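Local coordinates for hemin degrading factor (Pseudomonas aeruginosa, PDB 4MF9), which binds heme and degrades it, and probably also serves heme trafficking in a bacterial pathogen, at residues 143-151 and 182-190; 51-62 and 125-133. All coordinates share one frame; numbering follows the deposited sequence.

Contact 1. Residues 143-151 and 182-190; sequences QVFDQQGVA and LALHEPRAP
Gln147 and His185 meet twice, once through backbone and once through side chain, and they illustrate how an irregular segment can be held against a tight turn. The turn, type I from Asp146 to Gly149, joins strands 138-146 and 151-157; the segment 182-190 belongs to the long loop between helices 166-173 and 201-210. A single hydrogen bond crosses between the two: His185 N donates to Gln147 O at 3.0 Å. Leu184 CA also lies 3.5 Å from Gln147 O, a CA-H...O contact. Beyond the backbone, the two side chains run alongside each other in the same direction. Gln147 CG rests 3.5 Å from His185 CB, and the amide and imidazole planes are 35° apart. Gln148, the next residue of the turn, sets its CG against the ring of Pro187, 3.8 Å from Pro187 CG, and a bend at its second torsion (chi2 72°) then turns its amide end toward the loop. Leu184 places its CD2 methyl 3.7 Å from Gly149 N, at the end of the turn, while its side chain also touches Glu49 of helix 47-52. Asp146 fixes the shape that all of them meet: its OD1 accepts from Gln148 N at 2.9 Å, an Asx turn, and from Val150 N at 3.0 Å, the two donors arriving on opposite faces of the carboxylate. With one backbone bond and otherwise mostly glutamine, histidine, leucine and proline carbon in van der Waals contact, the loop is probably held largely by its fit to a turn that Asp146 braces, with no salt bridge between the two segments.

Contact 2. Residues 51-62 and 125-133; sequences VASRVGIDAVRL and NAVFAIAEE
An antiparallel strand pairing, backed by a helix end and a turn, brings segment 51-62 against strand 124-133 at one margin of a nine-stranded antiparallel sheet, where 59-62 is the outermost strand. Val60 and Ala129 form the hydrogen-bonded pair, with Val60 N to Ala129 O and Ala129 N to Val60 O both 2.8 Å. Asp58 O extends the pairing, taking the N-H of Ala131 at 2.8 Å. The side chains divide between the faces of the sheet. Val60, Leu62 and Ala129 face helix 166-173, whereas Phe128 and Ile130 pack against the end of helix 47-52 and the turn after it. With its CG anti to the carbonyl carbon (chi1 -59°), Phe128 lies among Val51, Ala52, Val55 and Arg61; Val51 CG1 comes to 3.7 Å of Phe128 CG, and Val55, its side chain crossing Phe128 at about a right angle, brings CG2 to 3.6 Å of Phe128 CE2. Arg61 folds back against the same ring, its NE 3.6 Å from Phe128 CE2. Farther along, Arg54 grips Asp58 side-on, NE to OD1 and NH2 to OD2, and its NH2 also bonds Glu132 OE2 at 3.1 Å. That OE2 lies in the guanidinium plane, while NH2 meets it from above the carboxylate plane, the planes being 84° apart. Ile130 CG2 sits over one guanidinium face. A water links Asp58 OD2 to Glu133 N. Asp58 and Glu132 share one arginine, whose positive charge probably offsets their mutual repulsion; backbone bonds, Phe128 packing and this salt-bridge network act together on the edge strand.

Overall arrangement
Read from the N terminus, the two contacts follow one another in series. Contact 2 comes first: after helix 47-52 and strand 59-62 the chain passes through a helix and five further strands before strand 124-133 returns to close the loop. The hairpin into strand 138-146 then leads directly to contact 1, which closes a second, shorter loop when the segment 182-190 returns past strand 151-157 and helix 166-173. Neither loop encloses the other. They are joined where strands 124-133 and 138-146 lie side by side: Phe145 pairs through its backbone with Asn125 and Ala126 in a classic beta bulge, and its ring touches Val51. Edge strand, sheet and the long loop are thereby connected.

Contact 1. Residues 143-151 and 182-190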
ATOM      1  N   GLN A 143     -13.863  -3.065  -3.055  1.00  8.80           N
ATOM      2  CA  GLN A 143     -12.593  -3.710  -3.262  1.00  9.96           C
ATOM      3  C   GLN A 143     -12.117  -3.620  -4.716  1.00 11.84           C
ATOM      4  O   GLN A 143     -12.826  -3.969  -5.598  1.00 12.07           O
ATOM      5  CB  GLN A 143     -12.568  -5.161  -2.773  1.00 10.91           C
ATOM      6  CG  GLN A 143     -13.122  -5.384  -1.374  1.00  8.72           C
ATOM      7  CD  GLN A 143     -12.825  -6.757  -0.755  1.00 10.62           C
ATOM      8  OE1 GLN A 143     -12.239  -7.595  -1.332  1.00  9.70           O
ATOM      9  NE2 GLN A 143     -13.221  -6.909   0.451  1.00  8.43           N
ATOM     10  N   VAL A 144     -10.892  -3.178  -4.909  1.00  9.27           N
ATOM     11  CA  VAL A 144     -10.351  -2.929  -6.242  1.00  9.16           C
ATOM     12  C   VAL A 144      -9.252  -3.933  -6.570  1.00 10.55           C
ATOM     13  O   VAL A 144      -8.407  -4.237  -5.715  1.00 10.21           O
ATOM     14  CB  VAL A 144      -9.780  -1.484  -6.344  1.00  8.47           C
ATOM     15  CG1 VAL A 144      -9.159  -1.248  -7.722  1.00  8.48           C
ATOM     16  CG2 VAL A 144     -10.881  -0.463  -6.084  1.00  8.37           C
ATOM     17  N   PHE A 145      -9.242  -4.411  -7.816  1.00 11.05           N
ATOM     18  CA  PHE A 145      -8.255  -5.393  -8.272  1.00 12.35           C
ATOM     19  C   PHE A 145      -7.555  -4.989  -9.572  1.00 11.86           C
ATOM     20  O   PHE A 145      -8.136  -4.278 -10.403  1.00 11.16           O
ATOM     21  CB  PHE A 145      -8.924  -6.768  -8.404  1.00  8.59           C
ATOM     22  CG  PHE A 145      -9.535  -7.241  -7.118  1.00 12.02           C
ATOM     23  CD1 PHE A 145      -8.773  -7.948  -6.193  1.00 14.61           C
ATOM     24  CD2 PHE A 145     -10.858  -6.937  -6.808  1.00 11.11           C
ATOM     25  CE1 PHE A 145      -9.320  -8.365  -4.990  1.00 12.68           C
ATOM     26  CE2 PHE A 145     -11.411  -7.352  -5.594  1.00 14.31           C
ATOM     27  CZ  PHE A 145     -10.636  -8.064  -4.689  1.00 10.54           C
ATOM     28  N   ASP A 146      -6.302  -5.426  -9.732  1.00 13.36           N
ATOM     29  CA  ASP A 146      -5.485  -5.020 -10.883  1.00 15.88           C
ATOM     30  C   ASP A 146      -5.633  -5.955 -12.092  1.00 18.68           C
ATOM     31  O   ASP A 146      -6.441  -6.879 -12.065  1.00 15.80           O
ATOM     32  CB  ASP A 146      -3.999  -4.802 -10.499  1.00 14.20           C
ATOM     33  CG  ASP A 146      -3.280  -6.081 -10.080  1.00 16.97           C
ATOM     34  OD1 ASP A 146      -3.706  -7.190 -10.451  1.00 15.45           O
ATOM     35  OD2 ASP A 146      -2.248  -5.973  -9.373  1.00 19.59           O
ATOM     36  N   GLN A 147      -4.819  -5.760 -13.111  1.00 16.79           N
ATOM     37  CA  GLN A 147      -4.921  -6.526 -14.306  1.00 19.68           C
ATOM     38  C   GLN A 147      -4.708  -8.008 -14.100  1.00 24.20           C
ATOM     39  O   GLN A 147      -5.094  -8.798 -14.932  1.00 25.24           O
ATOM     40  CB  GLN A 147      -3.963  -6.010 -15.326  1.00 25.37           C
ATOM     41  CG  GLN A 147      -4.663  -5.597 -16.551  1.00 36.18           C
ATOM     42  CD  GLN A 147      -5.531  -4.481 -16.282  1.00 30.85           C
ATOM     43  OE1 GLN A 147      -6.645  -4.486 -16.682  1.00 35.80           O
ATOM     44  NE2 GLN A 147      -5.031  -3.514 -15.589  1.00 27.56           N
ATOM     45  N   GLN A 148      -4.039  -8.379 -13.023  1.00 18.53           N
ATOM     46  CA  GLN A 148      -3.764  -9.785 -12.716  1.00 20.09           C
ATOM     47  C   GLN A 148      -4.719 -10.358 -11.667  1.00 18.67           C
ATOM     48  O   GLN A 148      -4.576 -11.515 -11.245  1.00 21.70           O
ATOM     49  CB  GLN A 148      -2.306  -9.973 -12.278  1.00 18.02           C
ATOM     50  CG  GLN A 148      -1.286  -9.762 -13.415  1.00 22.63           C
ATOM     51  CD  GLN A 148      -1.144  -8.308 -13.825  1.00 23.85           C
ATOM     52  OE1 GLN A 148      -1.450  -7.936 -14.959  1.00 31.90           O
ATOM     53  NE2 GLN A 148      -0.667  -7.479 -12.909  1.00 20.66           N
ATOM     54  N   GLY A 149      -5.678  -9.547 -11.228  1.00 15.87           N
ATOM     55  CA  GLY A 149      -6.616  -9.988 -10.201  1.00 15.40           C
ATOM     56  C   GLY A 149      -6.120  -9.818  -8.770  1.00 15.09           C
ATOM     57  O   GLY A 149      -6.777 -10.253  -7.816  1.00 14.57           O
ATOM     58  N   VAL A 150      -4.961  -9.178  -8.605  1.00 14.38           N
ATOM     59  CA  VAL A 150      -4.402  -8.965  -7.268  1.00 11.34           C
ATOM     60  C   VAL A 150      -5.018  -7.719  -6.656  1.00 11.04           C
ATOM     61  O   VAL A 150      -5.223  -6.726  -7.348  1.00 13.51           O
ATOM     62  CB  VAL A 150      -2.871  -8.795  -7.321  1.00 14.87           C
ATOM     63  CG1 VAL A 150      -2.277  -8.851  -5.919  1.00 13.81           C
ATOM     64  CG2 VAL A 150      -2.258  -9.875  -8.207  1.00 17.33           C
ATOM     65  N   ALA A 151      -5.322  -7.762  -5.364  1.00 10.36           N
ATOM     66  CA  ALA A 151      -5.918  -6.601  -4.706  1.00 10.79           C
ATOM     67  C   ALA A 151      -5.082  -5.344  -4.878  1.00 11.32           C
ATOM     68  O   ALA A 151      -3.847  -5.372  -4.749  1.00  9.30           O
ATOM     69  CB  ALA A 151      -6.136  -6.879  -3.234  1.00 10.33           C
ATOM     70  N   LEU A 182     -14.514 -12.049 -14.810  1.00 48.67           N
ATOM     71  CA  LEU A 182     -13.360 -11.148 -14.640  1.00 41.36           C
ATOM     72  C   LEU A 182     -12.253 -11.312 -15.695  1.00 42.81           C
ATOM     73  O   LEU A 182     -11.557 -12.327 -15.731  1.00 42.83           O
ATOM     74  CB  LEU A 182     -12.774 -11.209 -13.219  1.00 39.04           C
ATOM     75  CG  LEU A 182     -11.755 -10.109 -12.969  1.00 36.17           C
ATOM     76  CD1 LEU A 182     -12.394  -8.798 -13.345  1.00 30.04           C
ATOM     77  CD2 LEU A 182     -11.271 -10.081 -11.534  1.00 28.73           C
ATOM     78  N   ALA A 183     -12.062 -10.285 -16.494  1.00 41.20           N
ATOM     79  CA  ALA A 183     -11.064 -10.314 -17.531  1.00 40.55           C
ATOM     80  C   ALA A 183      -9.678 -10.026 -16.972  1.00 43.55           C
ATOM     81  O   ALA A 183      -9.496  -9.047 -16.298  1.00 42.99           O
ATOM     82  CB  ALA A 183     -11.414  -9.268 -18.552  1.00 37.98           C
ATOM     83  N   LEU A 184      -8.703 -10.839 -17.315  1.00 40.63           N
ATOM     84  CA  LEU A 184      -7.343 -10.621 -16.825  1.00 38.28           C
ATOM     85  C   LEU A 184      -6.323 -10.605 -17.960  1.00 46.85           C
ATOM     86  O   LEU A 184      -6.309 -11.503 -18.805  1.00 39.89           O
ATOM     87  CB  LEU A 184      -6.955 -11.694 -15.806  1.00 35.98           C
ATOM     88  CG  LEU A 184      -7.878 -11.918 -14.606  1.00 30.75           C
ATOM     89  CD1 LEU A 184      -7.313 -13.003 -13.718  1.00 28.32           C
ATOM     90  CD2 LEU A 184      -8.081 -10.650 -13.816  1.00 28.94           C
ATOM     91  N   HIS A 185      -5.335  -9.731 -17.824  1.00 48.86           N
ATOM     92  CA  HIS A 185      -4.284  -9.533 -18.764  1.00 48.43           C
ATOM     93  C   HIS A 185      -3.028 -10.210 -18.334  1.00 50.31           C
ATOM     94  O   HIS A 185      -2.773 -10.446 -17.195  1.00 51.15           O
ATOM     95  CB  HIS A 185      -4.062  -8.069 -18.987  1.00 47.24           C
ATOM     96  CG  HIS A 185      -5.140  -7.426 -19.786  1.00 57.51           C
ATOM     97  ND1 HIS A 185      -6.166  -8.144 -20.362  1.00 59.73           N
ATOM     98  CD2 HIS A 185      -5.361  -6.129 -20.106  1.00 60.11           C
ATOM     99  CE1 HIS A 185      -6.981  -7.313 -20.986  1.00 60.90           C
ATOM    100  NE2 HIS A 185      -6.510  -6.086 -20.853  1.00 61.32           N
ATOM    101  N   GLU A 186      -2.211 -10.626 -19.270  1.00 56.07           N
ATOM    102  CA  GLU A 186      -1.004 -11.322 -18.898  1.00 55.98           C
ATOM    103  C   GLU A 186       0.016 -10.305 -18.392  1.00 57.03           C
ATOM    104  O   GLU A 186       0.109  -9.222 -18.926  1.00 55.08           O
ATOM    105  CB  GLU A 186      -0.511 -12.175 -20.048  1.00 56.03           C
ATOM    106  CG  GLU A 186       0.706 -13.020 -19.739  1.00 56.16           C
ATOM    107  CD  GLU A 186       0.396 -14.085 -18.747  1.00 65.06           C
ATOM    108  OE1 GLU A 186      -0.552 -14.881 -18.966  1.00 63.06           O
ATOM    109  OE2 GLU A 186       1.090 -14.119 -17.735  1.00 66.64           O
ATOM    110  N   PRO A 187       0.794 -10.664 -17.379  1.00 58.05           N
ATOM    111  CA  PRO A 187       1.670  -9.648 -16.795  1.00 57.03           C
ATOM    112  C   PRO A 187       2.652  -9.132 -17.799  1.00 59.80           C
ATOM    113  O   PRO A 187       3.257  -9.774 -18.652  1.00 60.91           O
ATOM    114  CB  PRO A 187       2.336 -10.369 -15.644  1.00 59.43           C
ATOM    115  CG  PRO A 187       1.419 -11.536 -15.343  1.00 54.22           C
ATOM    116  CD  PRO A 187       0.323 -11.585 -16.349  1.00 53.17           C
ATOM    117  N   ARG A 188       2.776  -7.806 -17.750  1.00 62.76           N
ATOM    118  CA  ARG A 188       3.554  -6.950 -18.697  1.00 67.36           C
ATOM    119  C   ARG A 188       5.060  -6.801 -18.451  1.00 70.65           C
ATOM    120  O   ARG A 188       5.547  -7.052 -17.359  1.00 69.79           O
ATOM    121  CB  ARG A 188       2.850  -5.585 -18.929  1.00 66.92           C
ATOM    122  CG  ARG A 188       3.714  -4.359 -19.219  1.00 69.53           C
ATOM    123  CD  ARG A 188       4.202  -4.314 -20.646  1.00 69.61           C
ATOM    124  NE  ARG A 188       4.030  -3.040 -21.325  1.00 75.52           N
ATOM    125  CZ  ARG A 188       2.882  -2.583 -21.804  1.00 71.43           C
ATOM    126  NH1 ARG A 188       1.783  -3.291 -21.670  1.00 67.46           N
ATOM    127  NH2 ARG A 188       2.834  -1.429 -22.426  1.00 64.24           N
ATOM    128  N   ALA A 189       5.779  -6.309 -19.457  1.00 74.35           N
ATOM    129  CA  ALA A 189       7.185  -6.618 -19.651  1.00 74.11           C
ATOM    130  C   ALA A 189       8.090  -6.342 -18.490  1.00 69.65           C
ATOM    131  O   ALA A 189       8.195  -5.204 -18.067  1.00 65.43           O
ATOM    132  CB  ALA A 189       7.705  -5.805 -20.828  1.00 72.19           C
ATOM    133  N   PRO A 190       8.834  -7.331 -18.016  1.00 68.02           N
ATOM    134  CA  PRO A 190       9.921  -7.000 -17.088  1.00 66.82           C
ATOM    135  C   PRO A 190      11.250  -6.736 -17.820  1.00 61.41           C
ATOM    136  O   PRO A 190      11.840  -7.720 -18.239  1.00 55.80           O
ATOM    137  CB  PRO A 190      10.070  -8.296 -16.246  1.00 67.39           C
ATOM    138  CG  PRO A 190       9.053  -9.253 -16.750  1.00 65.91           C
ATOM    139  CD  PRO A 190       8.652  -8.778 -18.111  1.00 66.63           C
TER

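Contact 2. Residues 51-62 and 125-133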
ATOM      1  N   VAL A  51     -13.481 -12.918  -5.721  1.00 19.84           N
ATOM      2  CA  VAL A  51     -14.505 -11.910  -5.444  1.00 19.40           C
ATOM      3  C   VAL A  51     -15.597 -11.880  -6.526  1.00 19.70           C
ATOM      4  O   VAL A  51     -16.788 -11.782  -6.220  1.00 18.09           O
ATOM      5  CB  VAL A  51     -13.872 -10.510  -5.250  1.00 18.82           C
ATOM      6  CG1 VAL A  51     -14.951  -9.452  -5.082  1.00 16.56           C
ATOM      7  CG2 VAL A  51     -12.935 -10.512  -4.043  1.00 17.52           C
ATOM      8  N   ALA A  52     -15.200 -11.982  -7.789  1.00 18.11           N
ATOM      9  CA  ALA A  52     -16.179 -12.009  -8.871  1.00 21.56           C
ATOM     10  C   ALA A  52     -17.080 -13.243  -8.782  1.00 20.39           C
ATOM     11  O   ALA A  52     -18.211 -13.215  -9.246  1.00 19.65           O
ATOM     12  CB  ALA A  52     -15.496 -11.939 -10.221  1.00 21.72           C
ATOM     13  N   SER A  53     -16.595 -14.324  -8.181  1.00 20.95           N
ATOM     14  CA  SER A  53     -17.455 -15.501  -8.008  1.00 25.47           C
ATOM     15  C   SER A  53     -18.588 -15.211  -7.017  1.00 19.22           C
ATOM     16  O   SER A  53     -19.540 -15.989  -6.906  1.00 20.93           O
ATOM     17  CB  SER A  53     -16.646 -16.712  -7.541  1.00 21.57           C
ATOM     18  OG  SER A  53     -16.463 -16.681  -6.143  1.00 19.79           O
ATOM     19  N   ARG A  54     -18.456 -14.127  -6.262  1.00 16.85           N
ATOM     20  CA  ARG A  54     -19.439 -13.637  -5.321  1.00 14.15           C
ATOM     21  C   ARG A  54     -20.601 -12.824  -5.914  1.00 18.24           C
ATOM     22  O   ARG A  54     -21.558 -12.577  -5.259  1.00 16.65           O
ATOM     23  CB  ARG A  54     -18.757 -12.803  -4.212  1.00 14.27           C
ATOM     24  CG  ARG A  54     -17.719 -13.552  -3.394  1.00 20.20           C
ATOM     25  CD  ARG A  54     -17.066 -12.738  -2.305  1.00 17.73           C
ATOM     26  NE  ARG A  54     -17.990 -12.347  -1.276  1.00 18.63           N
ATOM     27  CZ  ARG A  54     -17.624 -12.075  -0.040  1.00 23.74           C
ATOM     28  NH1 ARG A  54     -16.350 -12.115   0.270  1.00 20.94           N
ATOM     29  NH2 ARG A  54     -18.497 -11.792   0.875  1.00 20.18           N
ATOM     30  N   VAL A  55     -20.451 -12.373  -7.138  1.00 14.93           N
ATOM     31  CA  VAL A  55     -21.441 -11.470  -7.721  1.00 16.62           C
ATOM     32  C   VAL A  55     -22.786 -12.176  -7.878  1.00 17.13           C
ATOM     33  O   VAL A  55     -22.848 -13.312  -8.349  1.00 19.56           O
ATOM     34  CB  VAL A  55     -20.970 -10.903  -9.063  1.00 20.01           C
ATOM     35  CG1 VAL A  55     -22.053 -10.042  -9.691  1.00 23.00           C
ATOM     36  CG2 VAL A  55     -19.702 -10.086  -8.864  1.00 19.78           C
ATOM     37  N   GLY A  56     -23.855 -11.510  -7.455  1.00 13.73           N
ATOM     38  CA  GLY A  56     -25.175 -12.120  -7.473  1.00 20.57           C
ATOM     39  C   GLY A  56     -25.446 -12.883  -6.194  1.00 20.95           C
ATOM     40  O   GLY A  56     -26.569 -13.314  -5.953  1.00 20.34           O
ATOM     41  N   ILE A  57     -24.432 -13.052  -5.364  1.00 16.32           N
ATOM     42  CA  ILE A  57     -24.610 -13.609  -4.060  1.00 17.76           C
ATOM     43  C   ILE A  57     -24.547 -12.573  -2.946  1.00 22.37           C
ATOM     44  O   ILE A  57     -25.553 -12.265  -2.352  1.00 19.96           O
ATOM     45  CB  ILE A  57     -23.638 -14.747  -3.822  1.00 19.00           C
ATOM     46  CG1 ILE A  57     -23.884 -15.850  -4.804  1.00 20.84           C
ATOM     47  CG2 ILE A  57     -23.713 -15.309  -2.418  1.00 20.92           C
ATOM     48  CD1 ILE A  57     -22.769 -16.823  -4.887  1.00 23.34           C
ATOM     49  N   ASP A  58     -23.365 -12.004  -2.718  1.00 16.49           N
ATOM     50  CA  ASP A  58     -23.240 -10.859  -1.817  1.00 17.45           C
ATOM     51  C   ASP A  58     -22.315  -9.741  -2.337  1.00 16.06           C
ATOM     52  O   ASP A  58     -21.937  -8.851  -1.577  1.00 18.81           O
ATOM     53  CB  ASP A  58     -22.811 -11.292  -0.413  1.00 15.86           C
ATOM     54  CG  ASP A  58     -21.460 -11.981  -0.389  1.00 19.21           C
ATOM     55  OD1 ASP A  58     -20.828 -12.122  -1.458  1.00 20.48           O
ATOM     56  OD2 ASP A  58     -21.020 -12.381   0.715  1.00 17.82           O
ATOM     57  N   ALA A  59     -21.959  -9.798  -3.619  1.00 11.48           N
ATOM     58  CA  ALA A  59     -21.173  -8.744  -4.268  1.00 15.23           C
ATOM     59  C   ALA A  59     -21.875  -8.161  -5.489  1.00 15.82           C
ATOM     60  O   ALA A  59     -22.627  -8.856  -6.173  1.00 20.07           O
ATOM     61  CB  ALA A  59     -19.797  -9.269  -4.665  1.00 11.80           C
ATOM     62  N   VAL A  60     -21.618  -6.881  -5.758  1.00 13.56           N
ATOM     63  CA  VAL A  60     -22.088  -6.204  -6.969  1.00 14.83           C
ATOM     64  C   VAL A  60     -20.865  -5.643  -7.700  1.00 19.01           C
ATOM     65  O   VAL A  60     -19.981  -5.033  -7.077  1.00 14.49           O
ATOM     66  CB  VAL A  60     -23.076  -5.049  -6.641  1.00 15.35           C
ATOM     67  CG1 VAL A  60     -23.434  -4.260  -7.902  1.00 16.07           C
ATOM     68  CG2 VAL A  60     -24.340  -5.571  -5.953  1.00 15.62           C
ATOM     69  N   ARG A  61     -20.776  -5.855  -9.004  1.00 15.84           N
ATOM     70  CA  ARG A  61     -19.692  -5.315  -9.778  1.00 18.86           C
ATOM     71  C   ARG A  61     -19.994  -3.875 -10.081  1.00 19.13           C
ATOM     72  O   ARG A  61     -21.085  -3.586 -10.439  1.00 16.68           O
ATOM     73  CB  ARG A  61     -19.376  -6.128 -11.010  1.00 24.47           C
ATOM     74  CG  ARG A  61     -18.673  -5.380 -12.114  1.00 22.61           C
ATOM     75  CD  ARG A  61     -17.181  -5.629 -12.142  1.00 25.32           C
ATOM     76  NE  ARG A  61     -16.903  -6.885 -12.772  1.00 36.30           N
ATOM     77  CZ  ARG A  61     -15.982  -7.166 -13.688  1.00 30.57           C
ATOM     78  NH1 ARG A  61     -15.192  -6.277 -14.221  1.00 31.69           N
ATOM     79  NH2 ARG A  61     -15.929  -8.386 -14.120  1.00 35.33           N
ATOM     80  N   LEU A  62     -19.021  -2.993  -9.864  1.00 13.00           N
ATOM     81  CA  LEU A  62     -19.233  -1.574 -10.111  1.00 15.94           C
ATOM     82  C   LEU A  62     -18.477  -1.172 -11.370  1.00 12.46           C
ATOM     83  O   LEU A  62     -17.612  -1.911 -11.848  1.00 14.87           O
ATOM     84  CB  LEU A  62     -18.768  -0.732  -8.921  1.00 12.95           C
ATOM     85  CG  LEU A  62     -19.385  -0.954  -7.538  1.00 17.02           C
ATOM     86  CD1 LEU A  62     -18.797   0.046  -6.549  1.00 14.05           C
ATOM     87  CD2 LEU A  62     -20.921  -0.854  -7.570  1.00 12.76           C
ATOM     88  N   ASN A 125      -8.264  -2.368 -12.453  1.00 12.11           N
ATOM     89  CA  ASN A 125      -9.032  -3.088 -13.461  1.00 14.00           C
ATOM     90  C   ASN A 125     -10.506  -3.304 -13.129  1.00 18.73           C
ATOM     91  O   ASN A 125     -11.395  -2.962 -13.918  1.00 17.57           O
ATOM     92  CB  ASN A 125      -8.385  -4.434 -13.759  1.00 17.21           C
ATOM     93  CG  ASN A 125      -9.103  -5.180 -14.863  1.00 23.67           C
ATOM     94  OD1 ASN A 125      -9.337  -4.632 -15.938  1.00 28.58           O
ATOM     95  ND2 ASN A 125      -9.475  -6.420 -14.599  1.00 20.81           N
ATOM     96  N   ALA A 126     -10.761  -3.893 -11.970  1.00 15.29           N
ATOM     97  CA  ALA A 126     -12.126  -4.208 -11.588  1.00 14.55           C
ATOM     98  C   ALA A 126     -12.375  -3.766 -10.156  1.00 14.20           C
ATOM     99  O   ALA A 126     -11.445  -3.730  -9.330  1.00 10.33           O
ATOM    100  CB  ALA A 126     -12.388  -5.686 -11.745  1.00 17.98           C
ATOM    101  N   VAL A 127     -13.629  -3.428  -9.872  1.00 11.16           N
ATOM    102  CA  VAL A 127     -14.020  -2.937  -8.554  1.00 13.92           C
ATOM    103  C   VAL A 127     -15.381  -3.520  -8.166  1.00 15.88           C
ATOM    104  O   VAL A 127     -16.320  -3.533  -8.979  1.00 12.61           O
ATOM    105  CB  VAL A 127     -14.053  -1.396  -8.530  1.00 10.57           C
ATOM    106  CG1 VAL A 127     -14.780  -0.853  -9.756  1.00 11.71           C
ATOM    107  CG2 VAL A 127     -14.694  -0.893  -7.258  1.00 11.93           C
ATOM    108  N   PHE A 128     -15.478  -4.026  -6.938  1.00 15.94           N
ATOM    109  CA  PHE A 128     -16.705  -4.658  -6.453  1.00 13.35           C
ATOM    110  C   PHE A 128     -17.163  -4.045  -5.141  1.00 16.21           C
ATOM    111  O   PHE A 128     -16.350  -3.612  -4.322  1.00 11.78           O
ATOM    112  CB  PHE A 128     -16.485  -6.164  -6.251  1.00 13.90           C
ATOM    113  CG  PHE A 128     -16.075  -6.886  -7.504  1.00 16.57           C
ATOM    114  CD1 PHE A 128     -14.737  -6.938  -7.886  1.00 18.54           C
ATOM    115  CD2 PHE A 128     -17.025  -7.511  -8.303  1.00 15.73           C
ATOM    116  CE1 PHE A 128     -14.360  -7.597  -9.048  1.00 19.30           C
ATOM    117  CE2 PHE A 128     -16.656  -8.175  -9.460  1.00 19.21           C
ATOM    118  CZ  PHE A 128     -15.319  -8.217  -9.834  1.00 19.44           C
ATOM    119  N   ALA A 129     -18.475  -4.003  -4.948  1.00 13.21           N
ATOM    120  CA  ALA A 129     -19.035  -3.606  -3.670  1.00 11.24           C
ATOM    121  C   ALA A 129     -19.551  -4.877  -3.037  1.00 14.67           C
ATOM    122  O   ALA A 129     -20.418  -5.552  -3.611  1.00 13.90           O
ATOM    123  CB  ALA A 129     -20.175  -2.614  -3.873  1.00 14.46           C
ATOM    124  N   ILE A 130     -19.016  -5.194  -1.882  1.00 12.27           N
ATOM    125  CA  ILE A 130     -19.361  -6.384  -1.157  1.00 13.57           C
ATOM    126  C   ILE A 130     -20.257  -6.055   0.060  1.00 15.42           C
ATOM    127  O   ILE A 130     -19.987  -5.157   0.787  1.00 12.91           O
ATOM    128  CB  ILE A 130     -18.092  -7.125  -0.734  1.00 12.03           C
ATOM    129  CG1 ILE A 130     -17.250  -7.480  -1.952  1.00 11.22           C
ATOM    130  CG2 ILE A 130     -18.400  -8.358   0.062  1.00 14.91           C
ATOM    131  CD1 ILE A 130     -16.031  -8.292  -1.666  1.00 20.91           C
ATOM    132  N   ALA A 131     -21.331  -6.798   0.254  1.00 15.95           N
ATOM    133  CA  ALA A 131     -22.134  -6.655   1.463  1.00 14.88           C
ATOM    134  C   ALA A 131     -22.264  -8.030   2.105  1.00 19.18           C
ATOM    135  O   ALA A 131     -23.208  -8.775   1.817  1.00 16.30           O
ATOM    136  CB  ALA A 131     -23.511  -6.073   1.126  1.00 18.37           C
ATOM    137  N   GLU A 132     -21.350  -8.360   2.984  1.00 16.63           N
ATOM    138  CA  GLU A 132     -21.141  -9.679   3.476  1.00 19.02           C
ATOM    139  C   GLU A 132     -21.943  -9.953   4.757  1.00 21.86           C
ATOM    140  O   GLU A 132     -21.746  -9.282   5.687  1.00 23.53           O
ATOM    141  CB  GLU A 132     -19.665  -9.899   3.769  1.00 22.37           C
ATOM    142  CG  GLU A 132     -19.399 -11.318   4.170  1.00 26.09           C
ATOM    143  CD  GLU A 132     -17.986 -11.785   4.008  1.00 28.28           C
ATOM    144  OE1 GLU A 132     -17.760 -12.921   4.340  1.00 37.21           O
ATOM    145  OE2 GLU A 132     -17.127 -11.060   3.568  1.00 24.73           O
ATOM    146  N   GLU A 133     -22.813 -10.939   4.771  1.00 22.25           N
ATOM    147  CA  GLU A 133     -23.592 -11.276   5.957  1.00 27.20           C
ATOM    148  C   GLU A 133     -22.670 -11.644   7.104  1.00 24.96           C
ATOM    149  O   GLU A 133     -21.845 -12.444   6.939  1.00 28.14           O
ATOM    150  CB  GLU A 133     -24.431 -12.522   5.647  1.00 25.90           C
ATOM    151  CG  GLU A 133     -25.909 -12.232   5.520  1.00 31.85           C
ATOM    152  CD  GLU A 133     -26.753 -13.310   4.804  1.00 38.23           C
ATOM    153  OE1 GLU A 133     -27.947 -13.015   4.606  1.00 33.65           O
ATOM    154  OE2 GLU A 133     -26.258 -14.401   4.443  1.00 31.87           O
TER
HETATM  155  O   HOH W   1     -22.713 -12.838   2.525  1.00 23.33           O
HETATM  156  O   HOH W   2     -13.828  -3.891 -14.739  1.00 22.11           O